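Local coordinates for protein Ydr267cp (Saccharomyces cerevisiae, PDB 2HES) that acts as an essential WD40 propeller component of the cytosolic iron-sulfur protein assembly machinery, required for maturation of extramitochondrial iron-sulfur proteins, at residues A[174-179]-A[192-197]; A[200-205]-A[254-259]; A[222-227]-A[239-244]. All blocks are in the same frame, centred on the assembly; numbering follows the deposited sequence.

Contact 1 (A[174-179]-A[192-197]); sequences DDTVRI and VLNGHE
Val177 and Leu193 face each other as an antiparallel hydrogen-bonded pair in the hairpin that forms the outer two strands of a WD40 propeller blade. The bond from Leu193 N to Val177 O is short (2.8 Å) and almost straight at 171°, whereas the return bond from Val177 N to Leu193 O is weak. Their side chains run alongside one another on the same face of the sheet, with CB of Val177 4.0 Å from CB of Leu193. Arg178 and Val192, a non-hydrogen-bonded pair, occupy the opposite face. The Arg178 chain is extended from CG to NE, and with CG anti to the carbonyl carbon (chi1 -77°) it carries the guanidinium past Val192, whose CG2 sits over one face of the group, toward its rim. Next along, Val192 CG1 meets Thr176 CB at 3.9 Å.

Beyond Thr176 the backbones part, and water takes over the joining. One molecule donates to both Asp175 O and Leu193 O while accepting from His196 N; a second links Asp175 O with Gly195 N and His196 O. The His196 ring turns to the next blade, where it bonds to Ser216 and Asp220, consistent with the structural tetrad of WD40 repeats.

In the turn leading into the hairpin, Asp174 makes an Asx turn: its OD1 is gripped twice by Thr176, from N at 2.9 Å and from OG1 at 2.8 Å, both approaching from the same face of the carboxylate plane.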
loop_
_atom_site.group_PDB
_atom_site.type_symbol
_atom_site.label_atom_id
_atom_site.label_comp_id
_atom_site.label_asym_id
_atom_site.label_seq_id
_atom_site.Cartn_x
_atom_site.Cartn_y
_atom_site.Cartn_z
ATOM N N ASP A 174 1.408 16.594 -1.203
ATOM C CA ASP A 174 1.034 17.725 -2.081
ATOM C C ASP A 174 -0.442 17.680 -2.488
ATOM O O ASP A 174 -0.896 18.496 -3.282
ATOM C CB ASP A 174 1.952 17.877 -3.286
ATOM C CG ASP A 174 1.799 16.738 -4.297
ATOM O OD1 ASP A 174 0.846 15.970 -4.120
ATOM O OD2 ASP A 174 2.602 16.688 -5.260
ATOM N N ASP A 175 -1.162 16.730 -1.915
ATOM C CA ASP A 175 -2.631 16.548 -2.087
ATOM C C ASP A 175 -3.039 15.878 -3.405
ATOM O O ASP A 175 -4.255 15.763 -3.703
ATOM C CB ASP A 175 -3.419 17.868 -1.958
ATOM C CG ASP A 175 -3.156 18.606 -0.653
ATOM O OD1 ASP A 175 -2.592 18.037 0.300
ATOM O OD2 ASP A 175 -3.562 19.784 -0.589
ATOM N N THR A 176 -2.044 15.422 -4.156
ATOM C CA THR A 176 -2.322 14.735 -5.437
ATOM C C THR A 176 -1.944 13.259 -5.436
ATOM O O THR A 176 -1.208 12.767 -4.568
ATOM C CB THR A 176 -1.640 15.408 -6.635
ATOM O OG1 THR A 176 -0.220 15.121 -6.621
ATOM C CG2 THR A 176 -1.886 16.923 -6.610
ATOM N N VAL A 177 -2.609 12.529 -6.330
ATOM C CA VAL A 177 -2.125 11.226 -6.785
ATOM C C VAL A 177 -1.567 11.464 -8.208
ATOM O O VAL A 177 -2.195 12.158 -9.014
ATOM C CB VAL A 177 -3.260 10.183 -6.830
ATOM C CG1 VAL A 177 -2.751 8.879 -7.503
ATOM C CG2 VAL A 177 -3.803 9.911 -5.433
ATOM N N ARG A 178 -0.396 10.882 -8.519
ATOM C CA ARG A 178 0.138 10.921 -9.870
ATOM C C ARG A 178 0.160 9.511 -10.432
ATOM O O ARG A 178 0.421 8.546 -9.704
ATOM C CB ARG A 178 1.539 11.554 -9.944
ATOM C CG ARG A 178 1.432 13.077 -9.851
ATOM C CD ARG A 178 2.793 13.726 -10.007
ATOM N NE ARG A 178 2.647 15.158 -9.886
ATOM C CZ ARG A 178 2.677 16.039 -10.865
ATOM N NH1 ARG A 178 2.876 15.668 -12.129
ATOM N NH2 ARG A 178 2.484 17.325 -10.546
ATOM N N ILE A 179 -0.117 9.422 -11.721
ATOM C CA ILE A 179 -0.099 8.132 -12.436
ATOM C C ILE A 179 1.102 8.163 -13.335
ATOM O O ILE A 179 1.320 9.160 -14.060
ATOM C CB ILE A 179 -1.432 7.936 -13.284
ATOM C CG1 ILE A 179 -2.711 8.086 -12.453
ATOM C CG2 ILE A 179 -1.394 6.555 -14.024
ATOM C CD1 ILE A 179 -2.793 7.104 -11.293
ATOM N N VAL A 192 -2.286 13.817 -13.248
ATOM C CA VAL A 192 -2.245 14.336 -11.907
ATOM C C VAL A 192 -3.731 14.379 -11.490
ATOM O O VAL A 192 -4.564 15.023 -12.175
ATOM C CB VAL A 192 -1.660 15.756 -11.854
ATOM C CG1 VAL A 192 -1.600 16.223 -10.409
ATOM C CG2 VAL A 192 -0.295 15.839 -12.562
ATOM N N LEU A 193 -4.052 13.633 -10.445
ATOM C CA LEU A 193 -5.394 13.533 -9.878
ATOM C C LEU A 193 -5.543 14.594 -8.783
ATOM O O LEU A 193 -5.089 14.400 -7.648
ATOM C CB LEU A 193 -5.653 12.136 -9.306
ATOM C CG LEU A 193 -5.582 10.962 -10.304
ATOM C CD1 LEU A 193 -5.926 9.621 -9.754
ATOM C CD2 LEU A 193 -6.480 11.230 -11.379
ATOM N N ASN A 194 -6.183 15.705 -9.165
ATOM C CA ASN A 194 -6.345 16.902 -8.348
ATOM C C ASN A 194 -7.745 16.869 -7.776
ATOM O O ASN A 194 -8.722 16.677 -8.525
ATOM C CB ASN A 194 -6.257 18.130 -9.232
ATOM C CG ASN A 194 -4.875 18.418 -9.700
ATOM O OD1 ASN A 194 -3.926 18.373 -8.917
ATOM N ND2 ASN A 194 -4.741 18.759 -10.984
ATOM N N GLY A 195 -7.850 17.028 -6.462
ATOM C CA GLY A 195 -9.153 17.155 -5.832
ATOM C C GLY A 195 -9.138 17.034 -4.319
ATOM O O GLY A 195 -9.931 17.706 -3.608
ATOM N N HIS A 196 -8.287 16.151 -3.790
ATOM C CA HIS A 196 -8.257 16.018 -2.343
ATOM C C HIS A 196 -7.772 17.366 -1.783
ATOM O O HIS A 196 -7.017 18.121 -2.437
ATOM C CB HIS A 196 -7.300 14.895 -1.880
ATOM C CG HIS A 196 -7.898 13.520 -1.896
ATOM N ND1 HIS A 196 -8.984 13.156 -1.129
ATOM C CD2 HIS A 196 -7.515 12.396 -2.561
ATOM C CE1 HIS A 196 -9.260 11.881 -1.342
ATOM N NE2 HIS A 196 -8.383 11.403 -2.200
ATOM N N GLU A 197 -8.196 17.637 -0.564
ATOM C CA GLU A 197 -7.841 18.892 0.124
ATOM C C GLU A 197 -6.735 18.740 1.159
ATOM O O GLU A 197 -6.314 19.730 1.782
ATOM C CB GLU A 197 -9.117 19.527 0.717
ATOM C CG GLU A 197 -9.930 20.340 -0.338
ATOM C CD GLU A 197 -9.182 21.554 -0.907
ATOM O OE1 GLU A 197 -8.419 22.215 -0.167
ATOM O OE2 GLU A 197 -9.326 21.836 -2.100
HETATM O O HOH W 1 -6.154 14.526 -5.014
HETATM O O HOH W 2 -5.595 18.079 -5.138
HETATM O O HOH W 3 -5.568 20.766 -2.507
#

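Contact 2 (A[200-205]-A[254-259]); sequences VWSSDF and YNVAWG
Asp204 OD2 accepts the backbone N-H of Trp258 at 2.8 Å in a nearly straight bond (177°), joining the innermost strands of two neighbouring propeller blades. The donor arrives on the anti side of the carboxylate, about 31° out of its plane. Asp204 CG lies anti to its own backbone N (chi1 -160°), a torsion that swings OD2 across to the adjacent strand. Lys207 forms a salt bridge with the other oxygen, OD1, and also bonds to Trp258 O, a second tie between the blades.

The strands 200-205 and 254-258 run parallel, their axes 5.5 Å apart, yet they belong to separate sheets and are stitched by side chains and water. Ser202 OG takes the Val256 N-H at 3.1 Å in a bent bond. Val256 CG2 packs against the same oxygen. A water then donates to Ser203 O and Val256 O, so two backbone carbonyls that could not pair directly share one donor molecule.

At the N-terminal ends of the two strands the join becomes aromatic. The edge of Tyr254 points at the face of the Trp201 indole in a T-shaped stack, with CD1 centred above the ring system and the centroids of the tyrosine ring and the five-membered indole ring 4.9 Å apart. Each polar end is held further off, Trp201 NE1 by Asp219 and Tyr254 OH by Glu297.

Buried backbone amides at this seam are thus satisfied by side-chain acceptors, and the carboxylate is likely to stay ionised between an N-H and a lysine.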
loop_
_atom_site.group_PDB
_atom_site.type_symbol
_atom_site.label_atom_id
_atom_site.label_comp_id
_atom_site.label_asym_id
_atom_site.label_seq_id
_atom_site.Cartn_x
_atom_site.Cartn_y
_atom_site.Cartn_z
ATOM N N VAL A 200 -2.691 12.848 0.579
ATOM C CA VAL A 200 -3.213 11.560 0.143
ATOM C C VAL A 200 -2.244 10.517 0.703
ATOM O O VAL A 200 -1.062 10.554 0.370
ATOM C CB VAL A 200 -3.302 11.454 -1.368
ATOM C CG1 VAL A 200 -4.076 10.196 -1.745
ATOM C CG2 VAL A 200 -3.958 12.756 -2.034
ATOM N N TRP A 201 -2.766 9.643 1.552
ATOM C CA TRP A 201 -1.953 8.660 2.310
ATOM C C TRP A 201 -1.725 7.390 1.540
ATOM O O TRP A 201 -0.693 6.717 1.733
ATOM C CB TRP A 201 -2.633 8.314 3.645
ATOM C CG TRP A 201 -2.357 9.436 4.680
ATOM C CD1 TRP A 201 -3.165 10.471 5.011
ATOM C CD2 TRP A 201 -1.175 9.569 5.466
ATOM N NE1 TRP A 201 -2.549 11.279 5.976
ATOM C CE2 TRP A 201 -1.329 10.735 6.280
ATOM C CE3 TRP A 201 -0.004 8.804 5.587
ATOM C CZ2 TRP A 201 -0.330 11.165 7.185
ATOM C CZ3 TRP A 201 0.992 9.221 6.512
ATOM C CH2 TRP A 201 0.811 10.396 7.292
ATOM N N SER A 202 -2.677 7.035 0.706
ATOM C CA SER A 202 -2.572 5.771 -0.069
ATOM C C SER A 202 -3.603 5.729 -1.148
ATOM O O SER A 202 -4.582 6.480 -1.124
ATOM C CB SER A 202 -2.721 4.542 0.829
ATOM O OG SER A 202 -4.072 4.391 1.203
ATOM N N SER A 203 -3.369 4.847 -2.105
ATOM C CA SER A 203 -4.370 4.565 -3.141
ATOM C C SER A 203 -4.326 3.084 -3.494
ATOM O O SER A 203 -3.393 2.330 -3.064
ATOM C CB SER A 203 -4.082 5.404 -4.372
ATOM O OG SER A 203 -2.957 4.933 -5.084
ATOM N N ASP A 204 -5.311 2.620 -4.263
ATOM C CA ASP A 204 -5.287 1.190 -4.725
ATOM C C ASP A 204 -6.106 1.138 -5.984
ATOM O O ASP A 204 -7.146 1.808 -6.060
ATOM C CB ASP A 204 -5.879 0.244 -3.679
ATOM C CG ASP A 204 -5.445 -1.225 -3.872
ATOM O OD1 ASP A 204 -4.635 -1.509 -4.781
ATOM O OD2 ASP A 204 -5.928 -2.077 -3.100
ATOM N N PHE A 205 -5.660 0.343 -6.959
ATOM C CA PHE A 205 -6.434 0.208 -8.226
ATOM C C PHE A 205 -7.608 -0.766 -8.143
ATOM O O PHE A 205 -7.566 -1.710 -7.396
ATOM C CB PHE A 205 -5.537 -0.263 -9.364
ATOM C CG PHE A 205 -4.570 0.766 -9.838
ATOM C CD1 PHE A 205 -4.934 1.647 -10.883
ATOM C CD2 PHE A 205 -3.305 0.882 -9.259
ATOM C CE1 PHE A 205 -4.068 2.596 -11.353
ATOM C CE2 PHE A 205 -2.399 1.877 -9.730
ATOM C CZ PHE A 205 -2.798 2.717 -10.791
ATOM N N TYR A 254 -6.025 6.858 6.684
ATOM C CA TYR A 254 -4.632 6.522 6.490
ATOM C C TYR A 254 -4.383 5.397 5.478
ATOM O O TYR A 254 -3.258 5.245 5.034
ATOM C CB TYR A 254 -4.018 6.061 7.818
ATOM C CG TYR A 254 -3.696 7.172 8.817
ATOM C CD1 TYR A 254 -3.216 8.416 8.404
ATOM C CD2 TYR A 254 -3.797 6.930 10.196
ATOM C CE1 TYR A 254 -2.914 9.438 9.360
ATOM C CE2 TYR A 254 -3.468 7.926 11.122
ATOM C CZ TYR A 254 -3.009 9.146 10.713
ATOM O OH TYR A 254 -2.698 10.115 11.697
ATOM N N ASN A 255 -5.379 4.582 5.208
ATOM C CA ASN A 255 -5.172 3.476 4.241
ATOM C C ASN A 255 -6.475 3.017 3.567
ATOM O O ASN A 255 -7.543 2.962 4.180
ATOM C CB ASN A 255 -4.455 2.309 4.995
ATOM C CG ASN A 255 -3.385 1.597 4.155
ATOM O OD1 ASN A 255 -3.414 0.393 4.030
ATOM N ND2 ASN A 255 -2.413 2.348 3.626
ATOM N N VAL A 256 -6.383 2.684 2.284
ATOM C CA VAL A 256 -7.476 2.055 1.582
ATOM C C VAL A 256 -6.984 0.841 0.834
ATOM O O VAL A 256 -5.795 0.771 0.445
ATOM C CB VAL A 256 -8.151 3.045 0.554
ATOM C CG1 VAL A 256 -8.781 4.230 1.256
ATOM C CG2 VAL A 256 -7.102 3.560 -0.440
ATOM N N ALA A 257 -7.906 -0.079 0.582
ATOM C CA ALA A 257 -7.607 -1.345 -0.127
ATOM C C ALA A 257 -8.808 -1.784 -0.925
ATOM O O ALA A 257 -9.954 -1.793 -0.406
ATOM C CB ALA A 257 -7.225 -2.433 0.885
ATOM N N TRP A 258 -8.571 -2.113 -2.189
ATOM C CA TRP A 258 -9.637 -2.443 -3.082
ATOM C C TRP A 258 -9.460 -3.904 -3.423
ATOM O O TRP A 258 -8.474 -4.291 -4.084
ATOM C CB TRP A 258 -9.624 -1.569 -4.332
ATOM C CG TRP A 258 -10.987 -1.463 -5.035
ATOM C CD1 TRP A 258 -12.018 -2.386 -5.005
ATOM C CD2 TRP A 258 -11.394 -0.444 -5.950
ATOM N NE1 TRP A 258 -13.068 -1.948 -5.791
ATOM C CE2 TRP A 258 -12.707 -0.768 -6.388
ATOM C CE3 TRP A 258 -10.806 0.752 -6.404
ATOM C CZ2 TRP A 258 -13.448 0.063 -7.255
ATOM C CZ3 TRP A 258 -11.531 1.573 -7.281
ATOM C CH2 TRP A 258 -12.849 1.221 -7.693
ATOM N N GLY A 259 -10.389 -4.720 -2.941
ATOM C CA GLY A 259 -10.218 -6.167 -3.109
ATOM C C GLY A 259 -10.631 -6.696 -4.469
ATOM O O GLY A 259 -11.344 -6.008 -5.220
HETATM O O HOH W 4 -3.215 1.105 -0.657
#

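Contact 3 (A[222-227]-A[239-244]); sequences TVRVWK and WVCEAI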
loop_
_atom_site.group_PDB
_atom_site.type_symbol
_atom_site.label_atom_id
_atom_site.label_comp_id
_atom_site.label_asym_id
_atom_site.label_seq_id
_atom_site.Cartn_x
_atom_site.Cartn_y
_atom_site.Cartn_z
ATOM N N THR A 222 -11.897 11.910 3.354
ATOM C CA THR A 222 -12.653 11.277 2.297
ATOM C C THR A 222 -11.873 10.150 1.643
ATOM O O THR A 222 -10.647 10.096 1.742
ATOM C CB THR A 222 -13.069 12.271 1.181
ATOM O OG1 THR A 222 -11.911 12.768 0.484
ATOM C CG2 THR A 222 -13.851 13.470 1.770
ATOM N N VAL A 223 -12.641 9.283 0.990
ATOM C CA VAL A 223 -12.102 8.279 0.020
ATOM C C VAL A 223 -12.695 8.644 -1.304
ATOM O O VAL A 223 -13.939 8.743 -1.393
ATOM C CB VAL A 223 -12.522 6.858 0.385
ATOM C CG1 VAL A 223 -11.874 5.892 -0.601
ATOM C CG2 VAL A 223 -12.004 6.578 1.800
ATOM N N ARG A 224 -11.844 8.941 -2.289
ATOM C CA ARG A 224 -12.324 9.263 -3.677
ATOM C C ARG A 224 -12.171 8.055 -4.578
ATOM O O ARG A 224 -11.227 7.263 -4.416
ATOM C CB ARG A 224 -11.501 10.425 -4.259
ATOM C CG ARG A 224 -11.841 11.812 -3.634
ATOM C CD ARG A 224 -11.051 13.016 -4.228
ATOM N NE ARG A 224 -11.705 14.238 -3.682
ATOM C CZ ARG A 224 -12.261 15.222 -4.405
ATOM N NH1 ARG A 224 -12.198 15.200 -5.717
ATOM N NH2 ARG A 224 -12.854 16.247 -3.782
ATOM N N VAL A 225 -13.048 7.927 -5.571
ATOM C CA VAL A 225 -12.880 6.917 -6.600
ATOM C C VAL A 225 -12.678 7.718 -7.888
ATOM O O VAL A 225 -13.480 8.600 -8.223
ATOM C CB VAL A 225 -14.081 6.011 -6.686
ATOM C CG1 VAL A 225 -14.000 5.078 -7.856
ATOM C CG2 VAL A 225 -14.230 5.217 -5.396
ATOM N N TRP A 226 -11.573 7.420 -8.560
ATOM C CA TRP A 226 -11.174 8.122 -9.752
ATOM C C TRP A 226 -11.343 7.158 -10.912
ATOM O O TRP A 226 -11.014 5.966 -10.785
ATOM C CB TRP A 226 -9.692 8.469 -9.632
ATOM C CG TRP A 226 -9.325 9.266 -8.424
ATOM C CD1 TRP A 226 -8.931 8.772 -7.173
ATOM C CD2 TRP A 226 -9.211 10.697 -8.347
ATOM N NE1 TRP A 226 -8.638 9.847 -6.332
ATOM C CE2 TRP A 226 -8.768 11.019 -7.041
ATOM C CE3 TRP A 226 -9.436 11.755 -9.267
ATOM C CZ2 TRP A 226 -8.574 12.361 -6.616
ATOM C CZ3 TRP A 226 -9.234 13.105 -8.824
ATOM C CH2 TRP A 226 -8.816 13.372 -7.525
ATOM N N LYS A 227 -11.689 7.702 -12.072
ATOM C CA LYS A 227 -11.947 6.894 -13.250
ATOM C C LYS A 227 -11.167 7.406 -14.445
ATOM O O LYS A 227 -11.207 8.595 -14.753
ATOM C CB LYS A 227 -13.407 7.036 -13.601
ATOM C CG LYS A 227 -13.786 6.389 -14.975
ATOM C CD LYS A 227 -15.329 6.554 -15.201
ATOM C CE LYS A 227 -16.214 5.805 -14.315
ATOM N NZ LYS A 227 -17.557 6.449 -14.752
ATOM N N TRP A 239 -8.375 11.724 -16.432
ATOM C CA TRP A 239 -8.932 11.026 -15.283
ATOM C C TRP A 239 -9.862 12.023 -14.529
ATOM O O TRP A 239 -9.548 13.244 -14.479
ATOM C CB TRP A 239 -7.711 10.531 -14.459
ATOM C CG TRP A 239 -7.917 9.347 -13.746
ATOM C CD1 TRP A 239 -8.847 9.227 -12.781
ATOM C CD2 TRP A 239 -7.225 8.050 -13.808
ATOM N NE1 TRP A 239 -8.811 7.982 -12.244
ATOM C CE2 TRP A 239 -7.849 7.235 -12.839
ATOM C CE3 TRP A 239 -6.176 7.487 -14.593
ATOM C CZ2 TRP A 239 -7.479 5.925 -12.593
ATOM C CZ3 TRP A 239 -5.803 6.154 -14.331
ATOM C CH2 TRP A 239 -6.483 5.395 -13.343
ATOM N N VAL A 240 -10.997 11.550 -13.993
ATOM C CA VAL A 240 -11.879 12.419 -13.150
ATOM C C VAL A 240 -12.209 11.688 -11.863
ATOM O O VAL A 240 -12.108 10.490 -11.830
ATOM C CB VAL A 240 -13.207 12.827 -13.842
ATOM C CG1 VAL A 240 -12.881 13.677 -15.088
ATOM C CG2 VAL A 240 -14.146 11.564 -14.114
ATOM N N CYS A 241 -12.564 12.425 -10.801
ATOM C CA CYS A 241 -13.049 11.789 -9.587
ATOM C C CYS A 241 -14.530 11.510 -9.835
ATOM O O CYS A 241 -15.314 12.464 -10.079
ATOM C CB CYS A 241 -12.892 12.747 -8.401
ATOM S SG CYS A 241 -13.647 12.010 -6.972
ATOM N N GLU A 242 -14.897 10.239 -9.887
ATOM C CA GLU A 242 -16.289 9.904 -10.166
ATOM C C GLU A 242 -17.186 9.815 -8.952
ATOM O O GLU A 242 -18.383 9.933 -9.081
ATOM C CB GLU A 242 -16.328 8.593 -10.906
ATOM C CG GLU A 242 -16.273 7.421 -10.059
ATOM C CD GLU A 242 -16.781 6.186 -10.804
ATOM O OE1 GLU A 242 -17.878 6.148 -11.372
ATOM O OE2 GLU A 242 -16.019 5.269 -10.867
ATOM N N ALA A 243 -16.611 9.636 -7.758
ATOM C CA ALA A 243 -17.435 9.507 -6.549
ATOM C C ALA A 243 -16.616 9.846 -5.349
ATOM O O ALA A 243 -15.415 9.605 -5.366
ATOM C CB ALA A 243 -17.877 8.087 -6.404
ATOM N N ILE A 244 -17.285 10.344 -4.311
ATOM C CA ILE A 244 -16.710 10.376 -2.951
ATOM C C ILE A 244 -17.541 9.380 -2.123
ATOM O O ILE A 244 -18.797 9.438 -2.120
ATOM C CB ILE A 244 -16.696 11.817 -2.357
ATOM C CG1 ILE A 244 -15.706 12.713 -3.131
ATOM C CG2 ILE A 244 -16.219 11.773 -0.920
ATOM C CD1 ILE A 244 -15.809 14.230 -2.801
#
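Cys241 fits against the flat of Trp226, its CB lying over one face near the rim, 4.0 Å from the centroid of the six-membered ring in a CH-pi contact. The sulfur stands more distantly above the same face, and on its other flank it lies along the aliphatic part of Arg224. Ile244 fills the next hollow, setting CD1 over one face of the Arg224 guanidinium, 3.7 Å from NH2, while its CG2 nestles against Thr222 CB.

These bumps ride on the outermost hairpin of a WD40 blade, whose register slips by one residue at a classic beta bulge. Glu242 and Ala243 both face Val225, and Val225 O receives a 2.7 Å bond from Glu242 N and a weak one from Ala243 N. Glu242 lies alongside Val225, its OE2 3.6 Å from CG1, and crosses the Lys227 chain, which bends at chi3 (-68°).

Trp239 lays a face of its indole against the Lys227 carbonyl and also packs on Leu193 and Leu214; its ring meets that of Trp226 obliquely, planes at 66°. With an alanine in place of Trp239, the loss of the indole is likely to open a gap beside the Lys227 peptide and deprive both leucines of an apolar neighbour. Trp226 NE1 bonds to Ser216, as in the WD40 structural tetrad.

Charged groups gather on the face bearing Val225: the Lys227 NZ to Glu242 OE1 salt bridge is weak, at 3.4 Å, and Arg213 pairs with OE2. Glu242 is therefore probably stabilised as a carboxylate between two positive groups.

From the N terminus, contact 1 comes first, closing a short hairpin loop between strands 177-183 and 186-193 at the outer edge of one blade. The chain then passes inward to strand 200-205, where contact 2 opens; it closes only at 254-259, after the rest of the next blade. Contact 3 is nested inside that excursion as the outer hairpin of this blade, while contact 1 precedes both in series. None of the three cross. Contact 2 joins inner strands of adjacent blades; contacts 1 and 3 consolidate outer ones and meet where Leu193 CD2 packs on Trp239 and His196 on Thr222 and Arg224. Trp258 and Val225 connect contacts 2 and 3.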